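PDB 1RKX: CDP-glucose-4,6-dehydratase from Yersinia pseudotuberculosis, which catalyses the NAD-dependent dehydration of CDP-D-glucose to CDP-4-keto-6-deoxy-D-glucose, as a member of the short-chain dehydrogenase/reductase superfamily. Local coordinates for residues C[273-278]-C[324-329]. Residues are numbered along the deposited sequence; the frame is centred on the assembly and turned at random.
Sequences KNIVEQ and TTLEYI
Ile275 and Gln278, one helical turn apart, receive Leu326 between them, and this single leucine makes the whole contact from the side of 324-329. Ile275 gives its branch methyl: with chi1 at -72°, CG2 is swung opposite the backbone N and comes 4.1 Å from Leu326 CD2, the two side chains crossing at about a right angle. Leu326 CD1 lies to the side of the carbonyl O of Ile275, at 4.0 Å, while the isoleucine packs on Trp232 of strand 229-234, its side chain about 13 Å from the bound NAD. On a face of the helix that does not meet 324-329, beside Trp289, Lys273 curls its end toward an extended Glu277 in a salt bridge, NZ to OE1 2.8 Å, with the ammonium 39° out of the carboxylate plane. Gln278 points at the second helix, its CA 7.5 Å from that of Leu326; its CB lies 3.9 Å from Leu326 CD1, and the extended chain beyond CG carries the amide end along the same methyl. Met279 and Tyr282, further along helix 272-283, also touch Leu326. The result is a small, buried helix-helix contact joining helices 272-283 and 322-338 within the C-terminal part, which usually binds the sugar nucleotide in the extended short-chain dehydrogenase/reductase fold.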
ATOM      1  N   LYS C 273      18.190 -30.021   3.388  1.00 36.30           N
ATOM      2  CA  LYS C 273      18.550 -31.328   3.928  1.00 39.85           C
ATOM      3  C   LYS C 273      17.687 -32.405   3.280  1.00 37.09           C
ATOM      4  O   LYS C 273      18.189 -33.448   2.860  1.00 34.24           O
ATOM      5  CB  LYS C 273      18.362 -31.362   5.449  1.00 45.41           C
ATOM      6  CG  LYS C 273      18.910 -32.628   6.101  1.00 55.56           C
ATOM      7  CD  LYS C 273      18.767 -32.606   7.618  1.00 61.76           C
ATOM      8  CE  LYS C 273      17.312 -32.699   8.052  1.00 64.25           C
ATOM      9  NZ  LYS C 273      16.694 -33.998   7.666  1.00 64.83           N
ATOM     10  N   ASN C 274      16.388 -32.141   3.192  1.00 38.90           N
ATOM     11  CA  ASN C 274      15.457 -33.086   2.591  1.00 44.29           C
ATOM     12  C   ASN C 274      15.811 -33.307   1.124  1.00 40.05           C
ATOM     13  O   ASN C 274      15.798 -34.436   0.637  1.00 36.88           O
ATOM     14  CB  ASN C 274      14.025 -32.561   2.703  1.00 56.18           C
ATOM     15  CG  ASN C 274      12.992 -33.575   2.243  1.00 70.53           C
ATOM     16  OD1 ASN C 274      11.792 -33.301   2.247  1.00 79.40           O
ATOM     17  ND2 ASN C 274      13.453 -34.757   1.846  1.00 78.88           N
ATOM     18  N   ILE C 275      16.122 -32.220   0.425  1.00 33.53           N
ATOM     19  CA  ILE C 275      16.494 -32.290  -0.982  1.00 31.80           C
ATOM     20  C   ILE C 275      17.679 -33.236  -1.172  1.00 33.94           C
ATOM     21  O   ILE C 275      17.627 -34.157  -1.991  1.00 35.13           O
ATOM     22  CB  ILE C 275      16.877 -30.897  -1.514  1.00 30.34           C
ATOM     23  CG1 ILE C 275      15.616 -30.033  -1.641  1.00 27.62           C
ATOM     24  CG2 ILE C 275      17.597 -31.025  -2.849  1.00 28.20           C
ATOM     25  CD1 ILE C 275      15.903 -28.589  -2.007  1.00 25.30           C
ATOM     26  N   VAL C 276      18.743 -33.000  -0.410  1.00 34.01           N
ATOM     27  CA  VAL C 276      19.941 -33.826  -0.487  1.00 35.00           C
ATOM     28  C   VAL C 276      19.600 -35.285  -0.220  1.00 33.11           C
ATOM     29  O   VAL C 276      20.062 -36.178  -0.927  1.00 32.22           O
ATOM     30  CB  VAL C 276      21.001 -33.370   0.540  1.00 34.01           C
ATOM     31  CG1 VAL C 276      22.199 -34.297   0.498  1.00 36.18           C
ATOM     32  CG2 VAL C 276      21.433 -31.944   0.237  1.00 36.21           C
ATOM     33  N   GLU C 277      18.790 -35.519   0.807  1.00 35.61           N
ATOM     34  CA  GLU C 277      18.388 -36.871   1.165  1.00 40.54           C
ATOM     35  C   GLU C 277      17.657 -37.558   0.019  1.00 36.57           C
ATOM     36  O   GLU C 277      17.919 -38.720  -0.283  1.00 35.64           O
ATOM     37  CB  GLU C 277      17.494 -36.844   2.408  1.00 45.48           C
ATOM     38  CG  GLU C 277      18.207 -36.385   3.672  1.00 56.61           C
ATOM     39  CD  GLU C 277      17.281 -36.296   4.869  1.00 62.12           C
ATOM     40  OE1 GLU C 277      17.771 -36.015   5.983  1.00 64.45           O
ATOM     41  OE2 GLU C 277      16.059 -36.502   4.697  1.00 64.54           O
ATOM     42  N   GLN C 278      16.743 -36.837  -0.621  1.00 35.45           N
ATOM     43  CA  GLN C 278      15.985 -37.398  -1.732  1.00 36.55           C
ATOM     44  C   GLN C 278      16.899 -37.710  -2.908  1.00 35.90           C
ATOM     45  O   GLN C 278      16.745 -38.737  -3.571  1.00 34.21           O
ATOM     46  CB  GLN C 278      14.897 -36.427  -2.185  1.00 40.81           C
ATOM     47  CG  GLN C 278      13.919 -36.028  -1.097  1.00 49.26           C
ATOM     48  CD  GLN C 278      12.807 -35.133  -1.616  1.00 54.47           C
ATOM     49  OE1 GLN C 278      12.089 -34.503  -0.839  1.00 57.06           O
ATOM     50  NE2 GLN C 278      12.656 -35.080  -2.935  1.00 56.04           N
ATOM     51  N   THR C 324       9.488 -35.441  -7.947  1.00 25.96           N
ATOM     52  CA  THR C 324       9.483 -35.836  -9.346  1.00 26.61           C
ATOM     53  C   THR C 324      10.629 -35.126 -10.063  1.00 24.60           C
ATOM     54  O   THR C 324      11.407 -35.747 -10.796  1.00 23.50           O
ATOM     55  CB  THR C 324       8.157 -35.446 -10.020  1.00 27.66           C
ATOM     56  OG1 THR C 324       7.078 -36.151  -9.395  1.00 29.63           O
ATOM     57  CG2 THR C 324       8.188 -35.773 -11.505  1.00 29.56           C
ATOM     58  N   THR C 325      10.730 -33.822  -9.836  1.00 21.75           N
ATOM     59  CA  THR C 325      11.774 -33.003 -10.452  1.00 22.60           C
ATOM     60  C   THR C 325      13.180 -33.485 -10.097  1.00 21.89           C
ATOM     61  O   THR C 325      14.036 -33.613 -10.977  1.00 22.98           O
ATOM     62  CB  THR C 325      11.595 -31.519 -10.044  1.00 23.05           C
ATOM     63  OG1 THR C 325      10.415 -31.006 -10.681  1.00 23.30           O
ATOM     64  CG2 THR C 325      12.811 -30.677 -10.450  1.00 22.46           C
ATOM     65  N   LEU C 326      13.421 -33.766  -8.820  1.00 22.91           N
ATOM     66  CA  LEU C 326      14.735 -34.242  -8.387  1.00 22.41           C
ATOM     67  C   LEU C 326      15.070 -35.587  -9.035  1.00 22.77           C
ATOM     68  O   LEU C 326      16.227 -35.871  -9.341  1.00 23.03           O
ATOM     69  CB  LEU C 326      14.782 -34.375  -6.858  1.00 24.06           C
ATOM     70  CG  LEU C 326      14.765 -33.070  -6.053  1.00 25.69           C
ATOM     71  CD1 LEU C 326      14.721 -33.372  -4.559  1.00 25.22           C
ATOM     72  CD2 LEU C 326      16.009 -32.250  -6.394  1.00 26.92           C
ATOM     73  N   GLU C 327      14.052 -36.416  -9.233  1.00 26.07           N
ATOM     74  CA  GLU C 327      14.255 -37.714  -9.859  1.00 31.38           C
ATOM     75  C   GLU C 327      14.747 -37.497 -11.290  1.00 28.92           C
ATOM     76  O   GLU C 327      15.681 -38.159 -11.734  1.00 26.80           O
ATOM     77  CB  GLU C 327      12.952 -38.514  -9.841  1.00 37.25           C
ATOM     78  CG  GLU C 327      12.989 -39.802 -10.638  1.00 49.79           C
ATOM     79  CD  GLU C 327      11.862 -40.739 -10.263  1.00 54.49           C
ATOM     80  OE1 GLU C 327      12.061 -41.568  -9.353  1.00 56.93           O
ATOM     81  OE2 GLU C 327      10.774 -40.639 -10.866  1.00 56.53           O
ATOM     82  N   TYR C 328      14.123 -36.568 -12.004  1.00 25.71           N
ATOM     83  CA  TYR C 328      14.541 -36.266 -13.370  1.00 28.22           C
ATOM     84  C   TYR C 328      15.962 -35.681 -13.409  1.00 28.10           C
ATOM     85  O   TYR C 328      16.719 -35.979 -14.338  1.00 28.71           O
ATOM     86  CB  TYR C 328      13.578 -35.274 -14.037  1.00 28.93           C
ATOM     87  CG  TYR C 328      12.313 -35.882 -14.624  1.00 30.91           C
ATOM     88  CD1 TYR C 328      11.114 -35.891 -13.908  1.00 29.83           C
ATOM     89  CD2 TYR C 328      12.314 -36.423 -15.911  1.00 30.90           C
ATOM     90  CE1 TYR C 328       9.944 -36.420 -14.465  1.00 30.56           C
ATOM     91  CE2 TYR C 328      11.151 -36.955 -16.477  1.00 32.27           C
ATOM     92  CZ  TYR C 328       9.972 -36.950 -15.749  1.00 31.95           C
ATOM     93  OH  TYR C 328       8.825 -37.473 -16.309  1.00 33.81           O
ATOM     94  N   ILE C 329      16.314 -34.862 -12.407  1.00 26.66           N
ATOM     95  CA  ILE C 329      17.632 -34.219 -12.325  1.00 27.76           C
ATOM     96  C   ILE C 329      18.730 -35.264 -12.235  1.00 28.90           C
ATOM     97  O   ILE C 329      19.689 -35.248 -13.006  1.00 25.43           O
ATOM     98  CB  ILE C 329      17.767 -33.295 -11.076  1.00 27.25           C
ATOM     99  CG1 ILE C 329      16.630 -32.273 -11.035  1.00 31.01           C
ATOM    100  CG2 ILE C 329      19.122 -32.600 -11.084  1.00 27.99           C
ATOM    101  CD1 ILE C 329      16.422 -31.549 -12.314  1.00 31.59           C
TER